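Local structure of 5-ketofructose reductase (Gluconobacter sp., 7COK) at residues K117-P122 against G242-D247; K110-S115 against T191-N196; G214-E219 against K236-L241; N228-R233 against D247-L252; V127-A132 against R137-E142. The protein reduces 5-ketofructose, probably with a nicotinamide dinucleotide as hydride donor, and belongs to a novel class of the shikimate dehydrogenase family. One frame throughout, in Å; residues are numbered along the deposited sequence.

Overall arrangement
Contact 2 opens first, on helix 110-117, and contact 1 opens just after it, at 117-122. Contact 5 then opens and closes within a few residues, joining strand 126-130 to helix 134-145, and so nests inside both. Contact 2 closes on strand 193-196, the neighbour of strand 126-130 in the parallel sheet. Contact 3 opens at 214-219 and contact 4 at 228-233. Contact 3 closes on helix 233-240, nested within contact 1. Contact 1 closes at 242-247 and thus crosses contact 2. Contact 4 closes last, at the start of helix 248-264. It crosses contacts 1 and 3, and shares Asp247 with contact 1.

Contact 1 of 5, residues K117-P122 against G242-D247; sequences KTVTSP and GCTTLD
Val119 and Thr244 mark the closest approach of the two backbones, with their CA atoms 8.0 Å apart. No hydrogen bond joins 117-122 to 242-247, so side chains bridge the distance. Val119 and Thr244 meet tip to tip, Val119 CG1 lying 3.7 Å from Thr244 CG2. Thr244 offers its methyl because CG2 stands anti to the backbone N, with OG1 at a chi1 of -66°. Val119 also meets Leu246 tip to tip. Here Val119 CG2 is 4.0 Å from Leu246 CD1, and Val119 CG1 is 4.2 Å from Leu246 CD2. The two branches of the valine thus each face one methyl of the leucine. Thr118 adds a looser touch, its OG1 lying 4.2 Å from Leu246 CD2. That hydroxyl has its polar partner in Ser115 O, in the last turns of helix 110-117.

Residues 245-246 form an edge strand of the parallel sheet within this chain, and Leu246 shares backbone hydrogen bonds with Val222 and Asp224 of strand 221-224. Val119 lies in the loop between helix 110-117 and strand 126-130, and it also touches Val221. At the far end of 242-247, Gly242 closes the preceding helix in a Schellman motif. The contact is held mainly by methyl groups, with one loose touch from the Thr118 hydroxyl oxygen. It is therefore apolar and non-directional, buried at Leu246 and open to solvent at Val119 and Thr244.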
# COMPACT_ATOMS: atom_id res chain seq x y z
N LYS A 117 13.03 26.77 -14.71
CA LYS A 117 14.26 27.18 -14.04
C LYS A 117 15.53 26.57 -14.63
O LYS A 117 16.63 27.13 -14.45
CB LYS A 117 14.15 26.93 -12.54
CG LYS A 117 13.29 27.99 -11.86
CD LYS A 117 13.00 27.70 -10.40
CE LYS A 117 12.39 28.91 -9.71
NZ LYS A 117 12.31 28.69 -8.24
N THR A 118 15.40 25.47 -15.38
CA THR A 118 16.56 24.93 -16.12
C THR A 118 17.01 25.83 -17.26
O THR A 118 18.13 25.67 -17.78
CB THR A 118 16.35 23.49 -16.67
OG1 THR A 118 15.33 23.50 -17.66
CG2 THR A 118 15.98 22.51 -15.56
N VAL A 119 16.14 26.73 -17.71
CA VAL A 119 16.49 27.57 -18.87
C VAL A 119 16.56 29.07 -18.57
O VAL A 119 17.33 29.79 -19.21
CB VAL A 119 15.62 27.27 -20.12
CG1 VAL A 119 15.83 25.83 -20.58
CG2 VAL A 119 14.14 27.54 -19.87
N THR A 120 15.74 29.53 -17.63
CA THR A 120 15.66 30.95 -17.27
C THR A 120 14.92 31.15 -15.95
O THR A 120 14.26 30.22 -15.44
CB THR A 120 15.05 31.80 -18.43
OG1 THR A 120 14.97 33.17 -18.03
CG2 THR A 120 13.66 31.29 -18.85
N SER A 121 15.04 32.35 -15.38
CA SER A 121 14.28 32.69 -14.17
C SER A 121 12.92 33.26 -14.55
O SER A 121 12.82 34.00 -15.52
CB SER A 121 15.05 33.69 -13.30
OG SER A 121 14.31 33.99 -12.12
N PRO A 122 11.88 32.93 -13.76
CA PRO A 122 10.56 33.52 -13.98
C PRO A 122 10.45 34.98 -13.54
O PRO A 122 9.52 35.67 -13.97
CB PRO A 122 9.64 32.66 -13.11
CG PRO A 122 10.54 32.09 -12.06
CD PRO A 122 11.82 31.83 -12.77
N GLY A 242 13.49 27.92 -33.84
CA GLY A 242 14.67 28.26 -33.07
C GLY A 242 14.46 28.48 -31.59
O GLY A 242 15.40 28.86 -30.89
N CYS A 243 13.24 28.21 -31.10
CA CYS A 243 12.88 28.40 -29.70
C CYS A 243 13.36 27.30 -28.76
O CYS A 243 13.40 26.11 -29.14
CB CYS A 243 11.35 28.52 -29.57
SG CYS A 243 10.69 29.98 -30.40
N THR A 244 13.70 27.70 -27.54
CA THR A 244 13.95 26.75 -26.46
C THR A 244 12.60 26.22 -26.01
O THR A 244 11.68 27.01 -25.76
CB THR A 244 14.65 27.46 -25.29
OG1 THR A 244 15.95 27.87 -25.71
CG2 THR A 244 14.82 26.51 -24.09
N THR A 245 12.47 24.89 -25.96
CA THR A 245 11.20 24.23 -25.58
C THR A 245 11.28 23.38 -24.31
O THR A 245 12.32 22.79 -23.98
CB THR A 245 10.66 23.33 -26.71
OG1 THR A 245 11.62 22.30 -27.01
CG2 THR A 245 10.38 24.15 -27.99
N LEU A 246 10.14 23.31 -23.61
CA LEU A 246 10.00 22.49 -22.42
C LEU A 246 8.80 21.60 -22.51
O LEU A 246 7.67 22.07 -22.63
CB LEU A 246 9.91 23.38 -21.16
CG LEU A 246 11.09 24.34 -21.01
CD1 LEU A 246 10.76 25.45 -20.02
CD2 LEU A 246 12.33 23.59 -20.60
N ASP A 247 9.03 20.30 -22.39
CA ASP A 247 7.96 19.33 -22.58
C ASP A 247 7.23 18.90 -21.30
O ASP A 247 7.75 19.01 -20.17
CB ASP A 247 8.50 18.12 -23.35
CG ASP A 247 9.35 17.23 -22.49
OD1 ASP A 247 8.77 16.37 -21.78
OD2 ASP A 247 10.58 17.38 -22.52

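Contact 2 of 5, residues K110-S115 against T191-N196; sequences KGFLAS and TDILIN
A backbone hydrogen bond from Ala114 N to Lys110 O, 2.9 Å long, belongs to the helix that carries Phe112 toward Ile195. The ring does the touching with its far end. Phe112 CZ lies 3.3 Å from Ile195 CD1, which is tight packing for two carbons. The same ring atom is 3.8 Å from Ile195 CG1. Ile193 comes in at the ring edge, near its plane, with its CG2 4.3 Å from Phe112 CZ. The phenyl group reaches the strand because CG stands anti to the backbone N, at a chi1 of 160°.

Strand 193-196 sits inside the parallel sheet of a Rossmann-type domain, beside strand 126-130, and helix 110-117 packs against that sheet here. Ile139 and Leu143 of helix 134-145 touch both Phe112 and Ile195, and Met251 of helix 248-264 also borders the ring. With an alanine at Phe112, the methyl ends of Ile193 and Ile195 would probably lose their aromatic cover and a gap would open between helix and sheet. Lys110 makes a further tie, through a salt bridge from its NZ to Glu142 OE1 on helix 134-145.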
# COMPACT_ATOMS: atom_id res chain seq x y z
N LYS A 110 4.28 23.47 -10.06
CA LYS A 110 5.70 23.42 -9.65
C LYS A 110 6.56 22.58 -10.60
O LYS A 110 7.75 22.87 -10.72
CB LYS A 110 5.84 22.87 -8.22
CG LYS A 110 5.30 23.80 -7.14
CD LYS A 110 5.63 23.31 -5.73
CE LYS A 110 4.95 24.14 -4.63
NZ LYS A 110 5.30 25.59 -4.66
N GLY A 111 5.98 21.56 -11.25
CA GLY A 111 6.72 20.77 -12.25
C GLY A 111 7.15 21.69 -13.38
O GLY A 111 8.29 21.66 -13.81
N PHE A 112 6.22 22.52 -13.83
CA PHE A 112 6.51 23.49 -14.88
C PHE A 112 7.59 24.48 -14.43
O PHE A 112 8.54 24.74 -15.18
CB PHE A 112 5.25 24.25 -15.31
CG PHE A 112 5.56 25.54 -16.00
CD1 PHE A 112 6.03 25.53 -17.32
CD2 PHE A 112 5.52 26.75 -15.30
CE1 PHE A 112 6.38 26.72 -17.96
CE2 PHE A 112 5.89 27.94 -15.92
CZ PHE A 112 6.32 27.93 -17.24
N LEU A 113 7.43 25.05 -13.24
CA LEU A 113 8.40 25.98 -12.70
C LEU A 113 9.80 25.39 -12.60
O LEU A 113 10.77 26.04 -13.00
CB LEU A 113 7.91 26.59 -11.39
CG LEU A 113 8.59 27.85 -10.90
CD1 LEU A 113 8.22 29.03 -11.81
CD2 LEU A 113 8.22 28.18 -9.45
N ALA A 114 9.92 24.13 -12.15
CA ALA A 114 11.23 23.47 -12.13
C ALA A 114 11.79 23.31 -13.54
O ALA A 114 12.96 23.58 -13.77
CB ALA A 114 11.15 22.13 -11.43
N SER A 115 10.97 22.88 -14.49
CA SER A 115 11.43 22.82 -15.89
C SER A 115 11.90 24.19 -16.39
O SER A 115 12.96 24.30 -17.02
CB SER A 115 10.32 22.29 -16.79
OG SER A 115 10.08 20.89 -16.56
N THR A 191 6.70 39.22 -25.07
CA THR A 191 6.39 37.97 -24.36
C THR A 191 7.65 37.14 -24.23
O THR A 191 8.34 36.88 -25.22
CB THR A 191 5.29 37.17 -25.08
OG1 THR A 191 4.06 37.93 -25.15
CG2 THR A 191 5.04 35.81 -24.38
N ASP A 192 7.94 36.71 -23.01
CA ASP A 192 9.15 35.96 -22.68
C ASP A 192 8.91 34.46 -22.69
O ASP A 192 9.78 33.68 -23.08
CB ASP A 192 9.67 36.38 -21.30
CG ASP A 192 10.11 37.84 -21.26
OD1 ASP A 192 10.95 38.25 -22.10
OD2 ASP A 192 9.61 38.58 -20.37
N ILE A 193 7.72 34.05 -22.27
CA ILE A 193 7.39 32.65 -22.06
C ILE A 193 5.98 32.40 -22.58
O ILE A 193 5.05 33.15 -22.24
CB ILE A 193 7.44 32.28 -20.55
CG1 ILE A 193 8.83 32.56 -19.96
CG2 ILE A 193 7.01 30.82 -20.32
CD1 ILE A 193 8.82 32.75 -18.45
N LEU A 194 5.81 31.37 -23.39
CA LEU A 194 4.51 30.90 -23.87
C LEU A 194 4.26 29.48 -23.39
O LEU A 194 5.08 28.59 -23.61
CB LEU A 194 4.45 30.98 -25.39
CG LEU A 194 3.20 30.39 -26.07
CD1 LEU A 194 1.98 31.23 -25.72
CD2 LEU A 194 3.35 30.40 -27.58
N ILE A 195 3.12 29.25 -22.74
CA ILE A 195 2.81 27.96 -22.17
C ILE A 195 1.47 27.46 -22.69
O ILE A 195 0.45 28.16 -22.54
CB ILE A 195 2.68 28.04 -20.62
CG1 ILE A 195 3.89 28.74 -19.99
CG2 ILE A 195 2.48 26.64 -20.04
CD1 ILE A 195 3.64 29.21 -18.58
N ASN A 196 1.45 26.28 -23.29
CA ASN A 196 0.19 25.64 -23.58
C ASN A 196 -0.33 24.87 -22.38
O ASN A 196 0.28 23.88 -21.97
CB ASN A 196 0.29 24.67 -24.75
CG ASN A 196 -1.00 23.93 -24.94
OD1 ASN A 196 -2.04 24.55 -25.10
ND2 ASN A 196 -0.96 22.62 -24.78

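Contact 3 of 5, residues G214-E219 against K236-L241; sequences GSLTKE and KDAKAL
Leu216 makes the apolar part of this contact with a single methyl. Its CD1 lies 4.5 Å from Ala238 CB and 4.4 Å from Leu241 CD1. These are loose van der Waals distances. Leu216 and Ala238 both also rest on Val222 of strand 221-224.

The second kind of touch is aliphatic carbon against a carbonyl oxygen. Lys218 runs its chain past Leu241 O, with Lys218 CG at 3.2 Å and Lys218 CE at 3.4 Å from that oxygen. A moderate bend at chi3 (147°) goes with the return of CE toward the oxygen. It is the alkyl part of the lysine that meets the oxygen.

No hydrogen bond crosses between the segments. Thr217 OG1 accepts a weak bond from Glu219 N at 3.3 Å, and it is also bonded to Thr220 OG1. Toward the end of the helix, Leu241 N bonds to Asp237 O at 3.2 Å. Ala238 O probably accepts from Cys243 N, where the chain leaves the helix.

The contact sets the loop that enters strand 221-224 against the last turn of helix 233-240. That helix is the connection of a beta-alpha-beta crossover from strand 221-224 to strand 245-246, at one edge of the parallel Rossmann-type sheet.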
# COMPACT_ATOMS: atom_id res chain seq x y z
N GLY A 214 4.34 32.75 -35.96
CA GLY A 214 5.24 33.85 -36.37
C GLY A 214 5.32 35.02 -35.40
O GLY A 214 6.13 35.94 -35.58
N SER A 215 4.48 35.02 -34.36
CA SER A 215 4.51 36.07 -33.34
C SER A 215 5.55 35.77 -32.27
O SER A 215 5.87 36.64 -31.46
CB SER A 215 3.11 36.34 -32.75
OG SER A 215 2.66 35.28 -31.92
N LEU A 216 6.09 34.55 -32.31
CA LEU A 216 7.18 34.15 -31.42
C LEU A 216 8.49 34.73 -31.90
O LEU A 216 8.75 34.75 -33.10
CB LEU A 216 7.32 32.63 -31.40
CG LEU A 216 6.35 31.75 -30.60
CD1 LEU A 216 6.55 30.30 -31.00
CD2 LEU A 216 6.63 31.87 -29.12
N THR A 217 9.31 35.19 -30.95
CA THR A 217 10.73 35.44 -31.23
C THR A 217 11.49 34.14 -30.92
O THR A 217 10.98 33.26 -30.19
CB THR A 217 11.31 36.63 -30.44
OG1 THR A 217 11.51 36.28 -29.06
CG2 THR A 217 10.43 37.88 -30.53
N LYS A 218 12.70 34.03 -31.45
CA LYS A 218 13.58 32.89 -31.15
C LYS A 218 13.99 32.83 -29.67
O LYS A 218 14.44 31.77 -29.20
CB LYS A 218 14.84 32.93 -32.01
CG LYS A 218 14.63 32.58 -33.47
CD LYS A 218 15.92 32.80 -34.24
CE LYS A 218 16.07 31.80 -35.36
NZ LYS A 218 17.45 31.82 -35.91
N GLU A 219 13.85 33.96 -28.98
CA GLU A 219 14.15 34.10 -27.56
C GLU A 219 13.03 33.62 -26.64
O GLU A 219 13.26 33.40 -25.43
CB GLU A 219 14.40 35.57 -27.23
CG GLU A 219 15.77 36.10 -27.61
CD GLU A 219 16.04 37.44 -26.94
OE1 GLU A 219 16.24 37.46 -25.71
OE2 GLU A 219 16.05 38.46 -27.66
N LYS A 236 7.25 21.06 -31.52
CA LYS A 236 8.07 20.79 -32.71
C LYS A 236 8.13 22.00 -33.62
O LYS A 236 9.22 22.35 -34.10
CB LYS A 236 7.58 19.56 -33.47
CG LYS A 236 7.89 18.26 -32.75
CD LYS A 236 7.22 17.09 -33.44
CE LYS A 236 7.87 15.80 -32.98
NZ LYS A 236 7.34 14.63 -33.73
N ASP A 237 6.99 22.66 -33.80
CA ASP A 237 6.91 23.92 -34.54
C ASP A 237 7.76 25.02 -33.90
O ASP A 237 8.50 25.71 -34.60
CB ASP A 237 5.45 24.39 -34.70
CG ASP A 237 4.60 23.44 -35.55
OD1 ASP A 237 5.14 22.67 -36.37
OD2 ASP A 237 3.36 23.48 -35.38
N ALA A 238 7.67 25.16 -32.57
CA ALA A 238 8.46 26.15 -31.84
C ALA A 238 9.98 25.91 -31.99
O ALA A 238 10.74 26.84 -32.29
CB ALA A 238 8.05 26.15 -30.37
N LYS A 239 10.39 24.65 -31.77
CA LYS A 239 11.80 24.27 -31.93
C LYS A 239 12.31 24.52 -33.36
O LYS A 239 13.42 25.01 -33.53
CB LYS A 239 11.99 22.80 -31.54
CG LYS A 239 13.44 22.38 -31.33
CD LYS A 239 13.53 21.07 -30.57
CE LYS A 239 13.00 19.91 -31.39
NZ LYS A 239 12.54 18.78 -30.55
N ALA A 240 11.47 24.25 -34.36
CA ALA A 240 11.82 24.55 -35.77
C ALA A 240 12.06 26.04 -36.04
O ALA A 240 12.81 26.39 -36.95
CB ALA A 240 10.76 24.00 -36.72
N LEU A 241 11.42 26.89 -35.26
CA LEU A 241 11.62 28.34 -35.34
C LEU A 241 12.86 28.81 -34.60
O LEU A 241 13.24 29.96 -34.71
CB LEU A 241 10.37 29.09 -34.85
CG LEU A 241 9.11 28.98 -35.73
CD1 LEU A 241 7.94 29.74 -35.12
CD2 LEU A 241 9.34 29.43 -37.17

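Contact 4 of 5, residues N228-R233 against D247-L252; sequences NPPQTR and DGLGML
Pro230 and Leu249 lie side by side and point the same way, with Pro230 CB 3.8 Å from Leu249 CB. Further along, Pro230 CG comes 3.9 Å from Leu249 CD1. Glu278 of helix 270-281 touches both residues.

Asp247 meets the proline at its carbonyl oxygen and again at CB. Its CB lies 3.3 Å from Pro230 O, and its OD1 is 3.8 Å from Pro230 CB. With chi1 at 76°, the carboxylate sits between the backbone N and the carbonyl carbon and turns back over the helix start. There Asp247 OD1 accepts from Gly250 N at 2.9 Å. The bond is nearly straight (167°), but the donor stands above the carboxylate plane, 40° out of it. With an alanine here, Gly250 N would probably lose its side-chain acceptor, and the first turn of the helix its cap.

One water links the two backbones. It lies 2.7 Å from Pro230 O and accepts from Gly248 N at 2.9 Å. Met251 touches Ser115 of helix 110-117.

Asp247 is thus the N-cap of helix 248-264, packed against the proline-rich loop that leads from strand 221-224 to helix 233-240.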
# COMPACT_ATOMS: atom_id res chain seq x y z
N ASN A 228 2.10 13.50 -23.36
CA ASN A 228 2.00 12.42 -24.34
C ASN A 228 1.22 12.91 -25.58
O ASN A 228 0.02 13.14 -25.48
CB ASN A 228 1.33 11.20 -23.68
CG ASN A 228 1.33 9.98 -24.59
OD1 ASN A 228 2.17 9.86 -25.48
ND2 ASN A 228 0.40 9.05 -24.34
N PRO A 229 1.89 13.07 -26.73
CA PRO A 229 3.33 12.90 -26.89
C PRO A 229 4.13 14.01 -26.22
O PRO A 229 3.65 15.13 -26.15
CB PRO A 229 3.53 12.95 -28.40
CG PRO A 229 2.36 13.73 -28.93
CD PRO A 229 1.23 13.56 -27.96
N PRO A 230 5.34 13.71 -25.72
CA PRO A 230 6.06 14.82 -25.08
C PRO A 230 6.51 15.87 -26.08
O PRO A 230 6.52 17.05 -25.75
CB PRO A 230 7.24 14.13 -24.39
CG PRO A 230 7.39 12.82 -25.08
CD PRO A 230 6.02 12.42 -25.52
N GLN A 231 6.85 15.44 -27.29
CA GLN A 231 7.14 16.37 -28.37
C GLN A 231 5.89 16.56 -29.21
O GLN A 231 5.69 15.88 -30.23
CB GLN A 231 8.33 15.86 -29.21
CG GLN A 231 9.63 15.68 -28.44
CD GLN A 231 10.10 16.96 -27.74
OE1 GLN A 231 10.46 16.93 -26.56
NE2 GLN A 231 10.11 18.08 -28.46
N THR A 232 5.06 17.50 -28.76
CA THR A 232 3.81 17.87 -29.43
C THR A 232 4.11 18.63 -30.72
O THR A 232 5.24 19.14 -30.90
CB THR A 232 2.94 18.76 -28.51
OG1 THR A 232 3.68 19.93 -28.11
CG2 THR A 232 2.51 17.97 -27.27
N ARG A 233 3.13 18.70 -31.62
CA ARG A 233 3.24 19.55 -32.81
C ARG A 233 3.64 20.99 -32.45
O ARG A 233 4.52 21.56 -33.07
CB ARG A 233 1.94 19.52 -33.62
CG ARG A 233 1.91 20.43 -34.83
CD ARG A 233 0.59 20.32 -35.57
NE ARG A 233 0.42 21.42 -36.52
CZ ARG A 233 -0.75 21.93 -36.91
NH1 ARG A 233 -1.90 21.45 -36.44
NH2 ARG A 233 -0.78 22.93 -37.78
N ASP A 247 9.03 20.30 -22.39
CA ASP A 247 7.96 19.33 -22.58
C ASP A 247 7.23 18.90 -21.30
O ASP A 247 7.75 19.01 -20.17
CB ASP A 247 8.50 18.12 -23.35
CG ASP A 247 9.35 17.23 -22.49
OD1 ASP A 247 8.77 16.37 -21.78
OD2 ASP A 247 10.58 17.38 -22.52
N GLY A 248 6.02 18.40 -21.49
CA GLY A 248 5.13 18.11 -20.37
C GLY A 248 5.48 16.86 -19.63
O GLY A 248 5.09 16.69 -18.48
N LEU A 249 6.23 15.96 -20.28
CA LEU A 249 6.67 14.72 -19.61
C LEU A 249 7.72 15.09 -18.57
O LEU A 249 7.62 14.66 -17.42
CB LEU A 249 7.15 13.70 -20.66
CG LEU A 249 7.53 12.28 -20.24
CD1 LEU A 249 7.49 11.38 -21.46
CD2 LEU A 249 8.91 12.20 -19.63
N GLY A 250 8.68 15.95 -18.94
CA GLY A 250 9.64 16.47 -17.98
C GLY A 250 8.96 17.13 -16.78
O GLY A 250 9.43 17.07 -15.65
N MET A 251 7.85 17.81 -17.05
CA MET A 251 7.14 18.52 -15.98
C MET A 251 6.49 17.54 -15.00
O MET A 251 6.54 17.73 -13.78
CB MET A 251 6.07 19.44 -16.56
CG MET A 251 6.60 20.57 -17.40
SD MET A 251 5.22 21.59 -17.95
CE MET A 251 5.93 22.34 -19.41
N LEU A 252 5.89 16.48 -15.54
CA LEU A 252 5.36 15.41 -14.70
C LEU A 252 6.46 14.77 -13.86
O LEU A 252 6.26 14.52 -12.67
CB LEU A 252 4.69 14.36 -15.58
CG LEU A 252 3.19 14.38 -15.84
CD1 LEU A 252 2.86 13.07 -16.54
CD2 LEU A 252 2.38 14.53 -14.57
O HOH W 1 4.93 18.64 -24.18

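Contact 5 of 5, residues V127-A132 against R137-E142; sequences VVILGA and RAIAVE
The first beta-alpha-beta unit of the Rossmann-type domain, strand 126-130, helix 134-145 and strand 150-155, holds this contact between its strand and its helix. Ile129 and Ala140 are the closest pair in the backbone, with CA atoms 7.8 Å apart. Ile129 does the reaching. Its CD1 lies 3.8 Å from Ala140 CB and 3.9 Å from Ala140 N, so the methyl rests on the helix backbone as well as on the small side chain. The same Ile129 CD1 is 4.0 Å from Ile139 CG2. A fully extended chain, with chi2 at 180°, carries that methyl away from the strand to meet the helix.

Just past the strand, Gly131 has a positive phi of 103°, where a side chain would run into the carbonyl oxygen of Leu130. Gly131, Gly133 and Ala136 fit a GxGxxA pattern, consistent with the dinucleotide-binding turn of Rossmann folds, although no ligand is bound here. The following helix keeps its regular bonds, such as Val141 N to Arg137 O at 3.0 Å.

All three touching residues are buried. Ile151 of strand 150-155 borders Ile129, and Ile164 of helix 158-171 touches Ala140. Ile139 also touches Val225. Arg137 turns its guanidinium group away from the strand, and its NE bonds to Ile89 O.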
# COMPACT_ATOMS: atom_id res chain seq x y z
N VAL A 127 4.52 36.60 -19.41
CA VAL A 127 4.11 35.23 -19.69
C VAL A 127 2.73 35.18 -20.34
O VAL A 127 1.83 35.93 -19.93
CB VAL A 127 4.02 34.40 -18.40
CG1 VAL A 127 3.69 32.94 -18.70
CG2 VAL A 127 5.30 34.47 -17.56
N VAL A 128 2.56 34.30 -21.32
CA VAL A 128 1.26 33.98 -21.92
C VAL A 128 0.91 32.53 -21.64
O VAL A 128 1.71 31.63 -21.97
CB VAL A 128 1.21 34.24 -23.44
CG1 VAL A 128 -0.09 33.70 -24.05
CG2 VAL A 128 1.31 35.72 -23.73
N ILE A 129 -0.28 32.29 -21.08
CA ILE A 129 -0.77 30.94 -20.82
C ILE A 129 -1.99 30.72 -21.71
O ILE A 129 -2.97 31.47 -21.64
CB ILE A 129 -1.19 30.75 -19.35
CG1 ILE A 129 -0.03 31.11 -18.42
CG2 ILE A 129 -1.76 29.33 -19.14
CD1 ILE A 129 -0.37 30.94 -16.95
N LEU A 130 -1.90 29.72 -22.57
CA LEU A 130 -3.03 29.29 -23.40
C LEU A 130 -3.88 28.31 -22.62
O LEU A 130 -3.44 27.20 -22.33
CB LEU A 130 -2.58 28.64 -24.72
CG LEU A 130 -1.51 29.39 -25.48
CD1 LEU A 130 -0.89 28.46 -26.52
CD2 LEU A 130 -2.03 30.70 -26.07
N GLY A 131 -5.13 28.70 -22.37
CA GLY A 131 -6.09 27.87 -21.64
C GLY A 131 -6.28 28.34 -20.21
O GLY A 131 -5.38 28.98 -19.65
N ALA A 132 -7.44 28.03 -19.63
CA ALA A 132 -7.81 28.47 -18.28
C ALA A 132 -8.20 27.36 -17.26
O ALA A 132 -8.87 27.65 -16.26
CB ALA A 132 -8.91 29.52 -18.37
N ARG A 137 -4.46 27.65 -13.84
CA ARG A 137 -4.58 28.32 -12.54
C ARG A 137 -3.34 28.10 -11.69
O ARG A 137 -2.78 29.09 -11.16
CB ARG A 137 -5.88 27.91 -11.84
CG ARG A 137 -6.13 28.61 -10.54
CD ARG A 137 -7.37 28.02 -9.89
NE ARG A 137 -7.63 28.65 -8.59
CZ ARG A 137 -8.42 29.71 -8.42
NH1 ARG A 137 -9.04 30.29 -9.44
NH2 ARG A 137 -8.57 30.22 -7.20
N ALA A 138 -2.91 26.84 -11.53
CA ALA A 138 -1.73 26.55 -10.70
C ALA A 138 -0.45 27.14 -11.26
O ALA A 138 0.37 27.70 -10.50
CB ALA A 138 -1.60 25.06 -10.45
N ILE A 139 -0.27 27.02 -12.57
CA ILE A 139 0.91 27.57 -13.26
C ILE A 139 0.95 29.10 -13.08
O ILE A 139 1.99 29.65 -12.75
CB ILE A 139 0.96 27.16 -14.75
CG1 ILE A 139 1.36 25.69 -14.82
CG2 ILE A 139 1.98 27.98 -15.53
CD1 ILE A 139 1.07 25.05 -16.17
N ALA A 140 -0.18 29.77 -13.26
CA ALA A 140 -0.25 31.23 -13.08
C ALA A 140 0.13 31.64 -11.64
O ALA A 140 0.94 32.54 -11.44
CB ALA A 140 -1.62 31.76 -13.46
N VAL A 141 -0.40 30.92 -10.65
CA VAL A 141 -0.07 31.23 -9.25
C VAL A 141 1.41 31.02 -9.00
O VAL A 141 2.04 31.88 -8.39
CB VAL A 141 -0.94 30.44 -8.26
CG1 VAL A 141 -0.43 30.58 -6.81
CG2 VAL A 141 -2.38 30.95 -8.33
N GLU A 142 1.96 29.87 -9.42
CA GLU A 142 3.37 29.59 -9.13
C GLU A 142 4.31 30.62 -9.79
O GLU A 142 5.29 31.06 -9.20
CB GLU A 142 3.77 28.17 -9.52
CG GLU A 142 3.06 27.06 -8.75
CD GLU A 142 3.33 26.99 -7.25
OE1 GLU A 142 4.19 27.71 -6.71
OE2 GLU A 142 2.68 26.18 -6.58